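Local coordinates for protein AT-less polyketide synthase (Streptomyces platensis subsp. rosaceus, PDB 4QYR) that probably catalyses decarboxylative condensation, as the third ketosynthase domain of MgsE, to elongate the polyketide chain of isomigrastatin, at residues Gly118-Gly122 and Leu152-Ser157; Arg82-Leu87 and Arg602-Pro606. All blocks are in the same frame, centred on the assembly; numbering follows the deposited sequence.

Contact 1 (Gly118-Gly122 and Leu152-Ser157)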
ATOM      1  N   GLY A 118       8.630  10.298  -4.365  1.00 32.11           N
ATOM      2  CA  GLY A 118       7.893   9.117  -3.964  1.00 27.64           C
ATOM      3  C   GLY A 118       7.513   8.261  -5.149  1.00 25.58           C
ATOM      4  O   GLY A 118       7.424   8.734  -6.276  1.00 28.45           O
ATOM      5  N   VAL A 119       7.280   6.988  -4.886  1.00 23.20           N
ATOM      6  CA  VAL A 119       6.956   6.038  -5.928  1.00 30.62           C
ATOM      7  C   VAL A 119       5.832   5.143  -5.450  1.00 31.80           C
ATOM      8  O   VAL A 119       5.995   4.414  -4.478  1.00 22.39           O
ATOM      9  CB  VAL A 119       8.158   5.175  -6.294  1.00 30.22           C
ATOM     10  CG1 VAL A 119       7.723   4.066  -7.242  1.00 25.57           C
ATOM     11  CG2 VAL A 119       9.291   6.039  -6.877  1.00 23.35           C
ATOM     12  N   TYR A 120       4.692   5.214  -6.132  1.00 31.01           N
ATOM     13  CA  TYR A 120       3.478   4.492  -5.735  1.00 27.01           C
ATOM     14  C   TYR A 120       2.948   3.743  -6.932  1.00 24.37           C
ATOM     15  O   TYR A 120       2.458   4.351  -7.873  1.00 27.23           O
ATOM     16  CB  TYR A 120       2.424   5.450  -5.206  1.00 21.73           C
ATOM     17  CG  TYR A 120       2.970   6.455  -4.230  1.00 27.89           C
ATOM     18  CD1 TYR A 120       2.806   6.294  -2.864  1.00 34.74           C
ATOM     19  CD2 TYR A 120       3.649   7.579  -4.679  1.00 28.63           C
ATOM     20  CE1 TYR A 120       3.297   7.234  -1.970  1.00 42.91           C
ATOM     21  CE2 TYR A 120       4.142   8.519  -3.807  1.00 34.50           C
ATOM     22  CZ  TYR A 120       3.970   8.352  -2.455  1.00 44.43           C
ATOM     23  OH  TYR A 120       4.494   9.310  -1.607  1.00 49.53           O
ATOM     24  N   PHE A 121       3.055   2.429  -6.919  1.00 21.21           N
ATOM     25  CA  PHE A 121       2.781   1.682  -8.133  1.00 29.19           C
ATOM     26  C   PHE A 121       1.775   0.560  -7.852  1.00 34.97           C
ATOM     27  O   PHE A 121       1.953  -0.234  -6.928  1.00 36.71           O
ATOM     28  CB  PHE A 121       4.080   1.125  -8.686  1.00 21.36           C
ATOM     29  CG  PHE A 121       4.109   1.022 -10.163  1.00 27.92           C
ATOM     30  CD1 PHE A 121       4.802   1.963 -10.916  1.00 27.70           C
ATOM     31  CD2 PHE A 121       3.460  -0.012 -10.817  1.00 27.62           C
ATOM     32  CE1 PHE A 121       4.832   1.879 -12.309  1.00 27.33           C
ATOM     33  CE2 PHE A 121       3.490  -0.102 -12.212  1.00 30.04           C
ATOM     34  CZ  PHE A 121       4.176   0.840 -12.955  1.00 28.23           C
ATOM     35  N   GLY A 122       0.703   0.503  -8.634  1.00 35.70           N
ATOM     36  CA  GLY A 122      -0.350  -0.458  -8.362  1.00 32.04           C
ATOM     37  C   GLY A 122      -0.060  -1.752  -9.074  1.00 32.55           C
ATOM     38  O   GLY A 122       0.407  -1.739 -10.214  1.00 36.54           O
ATOM     39  N   LEU A 152       8.777  -4.393  -6.911  1.00 25.26           N
ATOM     40  CA  LEU A 152       8.319  -3.610  -8.033  1.00 26.75           C
ATOM     41  C   LEU A 152       8.562  -2.126  -7.765  1.00 29.64           C
ATOM     42  O   LEU A 152       9.137  -1.432  -8.592  1.00 30.73           O
ATOM     43  CB  LEU A 152       6.848  -3.874  -8.298  1.00 31.43           C
ATOM     44  CG  LEU A 152       6.288  -3.374  -9.625  1.00 34.97           C
ATOM     45  CD1 LEU A 152       5.033  -4.154  -9.927  1.00 39.79           C
ATOM     46  CD2 LEU A 152       5.968  -1.928  -9.558  1.00 36.36           C
ATOM     47  N   ALA A 153       8.148  -1.652  -6.596  1.00 32.32           N
ATOM     48  CA  ALA A 153       8.305  -0.243  -6.264  1.00 29.40           C
ATOM     49  C   ALA A 153       9.743   0.062  -5.878  1.00 31.27           C
ATOM     50  O   ALA A 153      10.342   0.993  -6.407  1.00 32.65           O
ATOM     51  CB  ALA A 153       7.350   0.155  -5.135  1.00 28.17           C
ATOM     52  N   ASN A 154      10.302  -0.724  -4.965  1.00 31.20           N
ATOM     53  CA  ASN A 154      11.613  -0.399  -4.417  1.00 31.57           C
ATOM     54  C   ASN A 154      12.717  -0.432  -5.480  1.00 29.42           C
ATOM     55  O   ASN A 154      13.624   0.400  -5.479  1.00 29.44           O
ATOM     56  CB  ASN A 154      11.966  -1.347  -3.262  1.00 35.15           C
ATOM     57  CG  ASN A 154      10.966  -1.275  -2.102  1.00 35.28           C
ATOM     58  OD1 ASN A 154      10.255  -0.287  -1.921  1.00 31.08           O
ATOM     59  ND2 ASN A 154      10.931  -2.326  -1.302  1.00 39.02           N
ATOM     60  N   ARG A 155      12.636  -1.376  -6.403  1.00 25.39           N
ATOM     61  CA  ARG A 155      13.639  -1.440  -7.458  1.00 27.38           C
ATOM     62  C   ARG A 155      13.620  -0.124  -8.258  1.00 29.28           C
ATOM     63  O   ARG A 155      14.657   0.347  -8.726  1.00 32.94           O
ATOM     64  CB  ARG A 155      13.402  -2.659  -8.354  1.00 22.72           C
ATOM     65  CG  ARG A 155      14.303  -2.754  -9.556  1.00 23.60           C
ATOM     66  CD  ARG A 155      14.595  -4.197  -9.921  1.00 34.94           C
ATOM     67  NE  ARG A 155      13.505  -5.088  -9.526  1.00 36.90           N
ATOM     68  CZ  ARG A 155      13.687  -6.341  -9.114  1.00 48.41           C
ATOM     69  NH1 ARG A 155      14.916  -6.858  -9.030  1.00 55.56           N
ATOM     70  NH2 ARG A 155      12.643  -7.077  -8.773  1.00 49.32           N
ATOM     71  N   ILE A 156      12.454   0.495  -8.382  1.00 20.65           N
ATOM     72  CA  ILE A 156      12.365   1.759  -9.103  1.00 27.70           C
ATOM     73  C   ILE A 156      13.060   2.863  -8.330  1.00 29.94           C
ATOM     74  O   ILE A 156      13.846   3.618  -8.886  1.00 32.87           O
ATOM     75  CB  ILE A 156      10.907   2.171  -9.371  1.00 22.25           C
ATOM     76  CG1 ILE A 156      10.321   1.322 -10.502  1.00 22.46           C
ATOM     77  CG2 ILE A 156      10.826   3.635  -9.767  1.00 22.23           C
ATOM     78  CD1 ILE A 156       8.792   1.189 -10.444  1.00 20.76           C
ATOM     79  N   SER A 157      12.766   2.952  -7.040  1.00 30.28           N
ATOM     80  CA  SER A 157      13.439   3.917  -6.191  1.00 28.26           C
ATOM     81  C   SER A 157      14.933   3.647  -6.192  1.00 30.49           C
ATOM     82  O   SER A 157      15.722   4.584  -6.183  1.00 34.45           O
ATOM     83  CB  SER A 157      12.883   3.878  -4.774  1.00 26.90           C
ATOM     84  OG  SER A 157      11.518   4.267  -4.767  1.00 29.03           O
TER
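The strand carrying Val119 and Phe121 runs roughly antiparallel to the helix of Leu152 and Ile156, the segment axes approaching to 8.3 Å at 148°. The closest alpha carbons are the CA atoms of Phe121 and Ala153, 6.1 Å apart. This is the helix-on-sheet layer of a thiolase-type fold: strands 117-122 and 166-169 are parallel neighbours in the sheet, and helix 149-160 lies in the connection between them, a beta-alpha-beta crossover interrupted by extra helices.

The pairing is apolar: Val119 and Phe121, alternate residues, turn onto Leu152, Ala153, Ile156 and Ser157. Leu152 meets Phe121 with one branch alone, CD2, which sits 3.4 Å from Phe121 CD2 and also near CB and CG of the same residue. The two side chains run at about a right angle, as do those of Phe121 and Ile156, whose CD1 reaches Phe121 CD1 at 4.1 Å on the other ortho position. Both methyls, from residues one helical turn apart, approach the ring obliquely from the same side; Ala95 and Val99 of helix 90-106 also pack against it. Tyr120, with its CB directed away from the helix, hydrogen-bonds His186 of helix 175-189 instead.

Val119 divides its two methyls. With CG1 anti to the backbone N (chi1 172°), that branch lies 4.0 Å from Ile156 CG2, whereas CG2 is directed at Ser157. The serine hydroxyl is already hydrogen-bonded to Ser166 OG on the neighbouring strand, and His269 of the second subunit packs on this residue. Toward Val119 it offers mere van der Waals contact: Ser157 OG is 3.5 Å from Val119 CG2.

Contact 2 (Arg82-Leu87 and Arg602-Pro606); sequences RLEAEL and RYWVP
Tyr603 lies between Arg82 and Ala85, its ring held on both faces by one short helix. The segment 602-606 belongs to the Arg-Tyr-Trp end of the Tyr-Pro-Phe...Tyr-Trp motif that, as in the post-acyltransferase linkers of modular polyketide synthases, brings the C-terminal tail back onto the ketosynthase.

On one face the Arg82 guanidinium stacks flat, centres 4.0 Å apart and planes only 16° from parallel. The fold of the arginine accounts for this: its chain is extended as far as CD and then bends (chi3 -68°), which lays the planar group over the CD1-CE1 side of the ring. On the opposite face Ala85 CB makes a CH-pi contact, 4.1 Å from the centroid of the Tyr603 ring, and Glu86 CG occupies the edge.

Arg82 NH1 is gripped by two acceptors near the guanidinium plane. It donates to Arg602 O at 2.6 Å, almost straight at 178°, and to Glu86 OE2 at 3.3 Å in a salt bridge between successive turns, approaching that oxygen on its anti side but well out of the carboxylate plane. These bonds would fix the rotation of the stacked group. The Arg602 side chain points elsewhere and forms a salt bridge with Asp71.

Farther along, the aliphatic part of Glu86 passes the tail backbone, its CG 3.4 Å from Trp604 O. Where the helix ends, Leu87 crosses Pro606 at about a right angle, placing Leu87 CD2 3.8 Å from Pro606 CG.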
ATOM      1  N   ARG A  82      21.131 -12.430 -17.158  1.00 47.69           N
ATOM      2  CA  ARG A  82      19.993 -13.026 -17.857  1.00 52.74           C
ATOM      3  C   ARG A  82      19.147 -13.810 -16.848  1.00 55.50           C
ATOM      4  O   ARG A  82      17.920 -13.737 -16.849  1.00 59.91           O
ATOM      5  CB  ARG A  82      20.425 -13.939 -19.006  1.00 50.11           C
ATOM      6  CG  ARG A  82      19.284 -14.840 -19.461  1.00 50.29           C
ATOM      7  CD  ARG A  82      19.491 -15.506 -20.794  1.00 52.79           C
ATOM      8  NE  ARG A  82      19.472 -14.566 -21.909  1.00 52.42           N
ATOM      9  CZ  ARG A  82      18.369 -14.118 -22.499  1.00 57.35           C
ATOM     10  NH1 ARG A  82      17.171 -14.502 -22.075  1.00 49.75           N
ATOM     11  NH2 ARG A  82      18.462 -13.266 -23.509  1.00 60.73           N
ATOM     12  N   LEU A  83      19.823 -14.540 -15.972  1.00 54.98           N
ATOM     13  CA  LEU A  83      19.171 -15.292 -14.911  1.00 57.51           C
ATOM     14  C   LEU A  83      18.338 -14.420 -13.945  1.00 56.78           C
ATOM     15  O   LEU A  83      17.222 -14.779 -13.586  1.00 55.29           O
ATOM     16  CB  LEU A  83      20.230 -16.070 -14.141  1.00 61.92           C
ATOM     17  CG  LEU A  83      19.711 -16.978 -13.030  1.00 68.32           C
ATOM     18  CD1 LEU A  83      18.674 -17.981 -13.545  1.00 68.22           C
ATOM     19  CD2 LEU A  83      20.886 -17.687 -12.373  1.00 75.70           C
ATOM     20  N   GLU A  84      18.865 -13.277 -13.523  1.00 56.71           N
ATOM     21  CA  GLU A  84      18.097 -12.403 -12.640  1.00 54.84           C
ATOM     22  C   GLU A  84      16.852 -11.897 -13.353  1.00 55.70           C
ATOM     23  O   GLU A  84      15.800 -11.703 -12.747  1.00 59.93           O
ATOM     24  CB  GLU A  84      18.937 -11.221 -12.159  1.00 57.51           C
ATOM     25  CG  GLU A  84      18.142 -10.219 -11.354  1.00 62.97           C
ATOM     26  CD  GLU A  84      19.002  -9.265 -10.538  1.00 72.88           C
ATOM     27  OE1 GLU A  84      20.207  -9.113 -10.869  1.00 78.43           O
ATOM     28  OE2 GLU A  84      18.461  -8.674  -9.563  1.00 73.19           O
ATOM     29  N   ALA A  85      16.974 -11.685 -14.655  1.00 54.62           N
ATOM     30  CA  ALA A  85      15.879 -11.122 -15.419  1.00 46.71           C
ATOM     31  C   ALA A  85      14.867 -12.192 -15.746  1.00 47.02           C
ATOM     32  O   ALA A  85      13.677 -11.914 -15.811  1.00 50.16           O
ATOM     33  CB  ALA A  85      16.389 -10.481 -16.668  1.00 39.01           C
ATOM     34  N   GLU A  86      15.334 -13.421 -15.937  1.00 41.17           N
ATOM     35  CA  GLU A  86      14.439 -14.520 -16.296  1.00 45.11           C
ATOM     36  C   GLU A  86      13.513 -14.936 -15.139  1.00 43.84           C
ATOM     37  O   GLU A  86      12.451 -15.515 -15.356  1.00 41.22           O
ATOM     38  CB  GLU A  86      15.245 -15.723 -16.782  1.00 44.96           C
ATOM     39  CG  GLU A  86      15.685 -15.588 -18.224  1.00 62.55           C
ATOM     40  CD  GLU A  86      16.446 -16.798 -18.769  1.00 66.72           C
ATOM     41  OE1 GLU A  86      16.955 -17.608 -17.963  1.00 71.86           O
ATOM     42  OE2 GLU A  86      16.523 -16.938 -20.015  1.00 66.30           O
ATOM     43  N   LEU A  87      13.911 -14.635 -13.913  1.00 40.41           N
ATOM     44  CA  LEU A  87      13.111 -14.990 -12.765  1.00 39.72           C
ATOM     45  C   LEU A  87      12.366 -13.760 -12.280  1.00 50.39           C
ATOM     46  O   LEU A  87      11.709 -13.793 -11.234  1.00 51.55           O
ATOM     47  CB  LEU A  87      13.984 -15.562 -11.658  1.00 40.96           C
ATOM     48  CG  LEU A  87      14.783 -16.763 -12.146  1.00 51.06           C
ATOM     49  CD1 LEU A  87      15.842 -17.181 -11.149  1.00 48.79           C
ATOM     50  CD2 LEU A  87      13.837 -17.920 -12.445  1.00 54.47           C
ATOM     51  N   ARG A 602      14.651 -11.403 -25.304  1.00 55.55           N
ATOM     52  CA  ARG A 602      13.648 -12.294 -24.717  1.00 48.04           C
ATOM     53  C   ARG A 602      14.069 -12.882 -23.363  1.00 47.46           C
ATOM     54  O   ARG A 602      15.087 -13.567 -23.254  1.00 49.03           O
ATOM     55  CB  ARG A 602      13.325 -13.432 -25.684  1.00 50.28           C
ATOM     56  CG  ARG A 602      12.373 -14.447 -25.095  1.00 52.21           C
ATOM     57  CD  ARG A 602      12.518 -15.808 -25.751  1.00 56.21           C
ATOM     58  NE  ARG A 602      11.821 -16.896 -25.052  1.00 55.50           N
ATOM     59  CZ  ARG A 602      10.502 -16.984 -24.899  1.00 54.61           C
ATOM     60  NH1 ARG A 602       9.699 -16.030 -25.367  1.00 53.15           N
ATOM     61  NH2 ARG A 602       9.981 -18.029 -24.268  1.00 51.93           N
ATOM     62  N   TYR A 603      13.279 -12.625 -22.327  1.00 48.01           N
ATOM     63  CA  TYR A 603      13.529 -13.229 -21.016  1.00 44.86           C
ATOM     64  C   TYR A 603      12.266 -13.903 -20.515  1.00 47.43           C
ATOM     65  O   TYR A 603      11.319 -13.238 -20.076  1.00 42.85           O
ATOM     66  CB  TYR A 603      14.023 -12.189 -20.003  1.00 43.18           C
ATOM     67  CG  TYR A 603      15.344 -11.568 -20.384  1.00 44.12           C
ATOM     68  CD1 TYR A 603      16.543 -12.137 -19.972  1.00 45.51           C
ATOM     69  CD2 TYR A 603      15.395 -10.425 -21.171  1.00 43.78           C
ATOM     70  CE1 TYR A 603      17.757 -11.580 -20.321  1.00 54.81           C
ATOM     71  CE2 TYR A 603      16.608  -9.862 -21.534  1.00 50.29           C
ATOM     72  CZ  TYR A 603      17.789 -10.442 -21.108  1.00 54.38           C
ATOM     73  OH  TYR A 603      19.007  -9.889 -21.468  1.00 57.63           O
ATOM     74  N   TRP A 604      12.248 -15.229 -20.602  1.00 45.71           N
ATOM     75  CA  TRP A 604      11.099 -15.993 -20.154  1.00 50.97           C
ATOM     76  C   TRP A 604      11.522 -17.061 -19.141  1.00 54.53           C
ATOM     77  O   TRP A 604      12.633 -17.025 -18.600  1.00 54.88           O
ATOM     78  CB  TRP A 604      10.380 -16.622 -21.353  1.00 46.83           C
ATOM     79  CG  TRP A 604       8.926 -16.931 -21.108  1.00 45.97           C
ATOM     80  CD1 TRP A 604       8.329 -18.162 -21.134  1.00 54.46           C
ATOM     81  CD2 TRP A 604       7.896 -15.994 -20.769  1.00 43.75           C
ATOM     82  NE1 TRP A 604       6.988 -18.045 -20.844  1.00 45.97           N
ATOM     83  CE2 TRP A 604       6.699 -16.726 -20.614  1.00 43.81           C
ATOM     84  CE3 TRP A 604       7.872 -14.604 -20.565  1.00 41.84           C
ATOM     85  CZ2 TRP A 604       5.492 -16.116 -20.275  1.00 42.04           C
ATOM     86  CZ3 TRP A 604       6.671 -13.997 -20.239  1.00 40.11           C
ATOM     87  CH2 TRP A 604       5.498 -14.752 -20.096  1.00 40.22           C
ATOM     88  N   VAL A 605      10.619 -17.996 -18.876  1.00 55.59           N
ATOM     89  CA  VAL A 605      10.857 -19.059 -17.918  1.00 54.66           C
ATOM     90  C   VAL A 605      12.042 -19.920 -18.349  1.00 57.95           C
ATOM     91  O   VAL A 605      12.099 -20.378 -19.492  1.00 62.33           O
ATOM     92  CB  VAL A 605       9.595 -19.926 -17.750  1.00 54.10           C
ATOM     93  CG1 VAL A 605       9.859 -21.115 -16.831  1.00 53.79           C
ATOM     94  CG2 VAL A 605       8.440 -19.069 -17.235  1.00 49.31           C
ATOM     95  N   PRO A 606      13.001 -20.124 -17.433  1.00 57.45           N
ATOM     96  CA  PRO A 606      14.195 -20.934 -17.690  1.00 58.98           C
ATOM     97  C   PRO A 606      13.900 -22.424 -17.805  1.00 54.62           C
ATOM     98  O   PRO A 606      12.837 -22.885 -17.391  1.00 54.01           O
ATOM     99  CB  PRO A 606      15.082 -20.646 -16.471  1.00 51.90           C
ATOM    100  CG  PRO A 606      14.154 -20.258 -15.419  1.00 60.62           C
ATOM    101  CD  PRO A 606      13.035 -19.518 -16.093  1.00 57.74           C
TER

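How the contacts relate
Contact 1 is nested along the chain inside the loop closed by contact 2, and their centres lie 21 Å apart. The centre of contact 1, wholly buried, is about 14 Å from the chain centre; that of contact 2, partly buried, about 25 Å. They pack together at Arg155 NH1 and Glu84 OE2, 4.0 Å apart. Helix 141-147 bridges them, since Thr145 O accepts a bond from Arg155 NH2 while Phe142 and Thr143 pack on Leu87. Contact 1 adjoins strand 166-169; beyond it comes helix 175-189, before which ketosynthases carry the nucleophilic cysteine. Contact 2 joins the C-terminal tail to helix 82-86, and a glycerol, probably from the crystallisation liquor, lies about 6 Å from the Trp604 side chain.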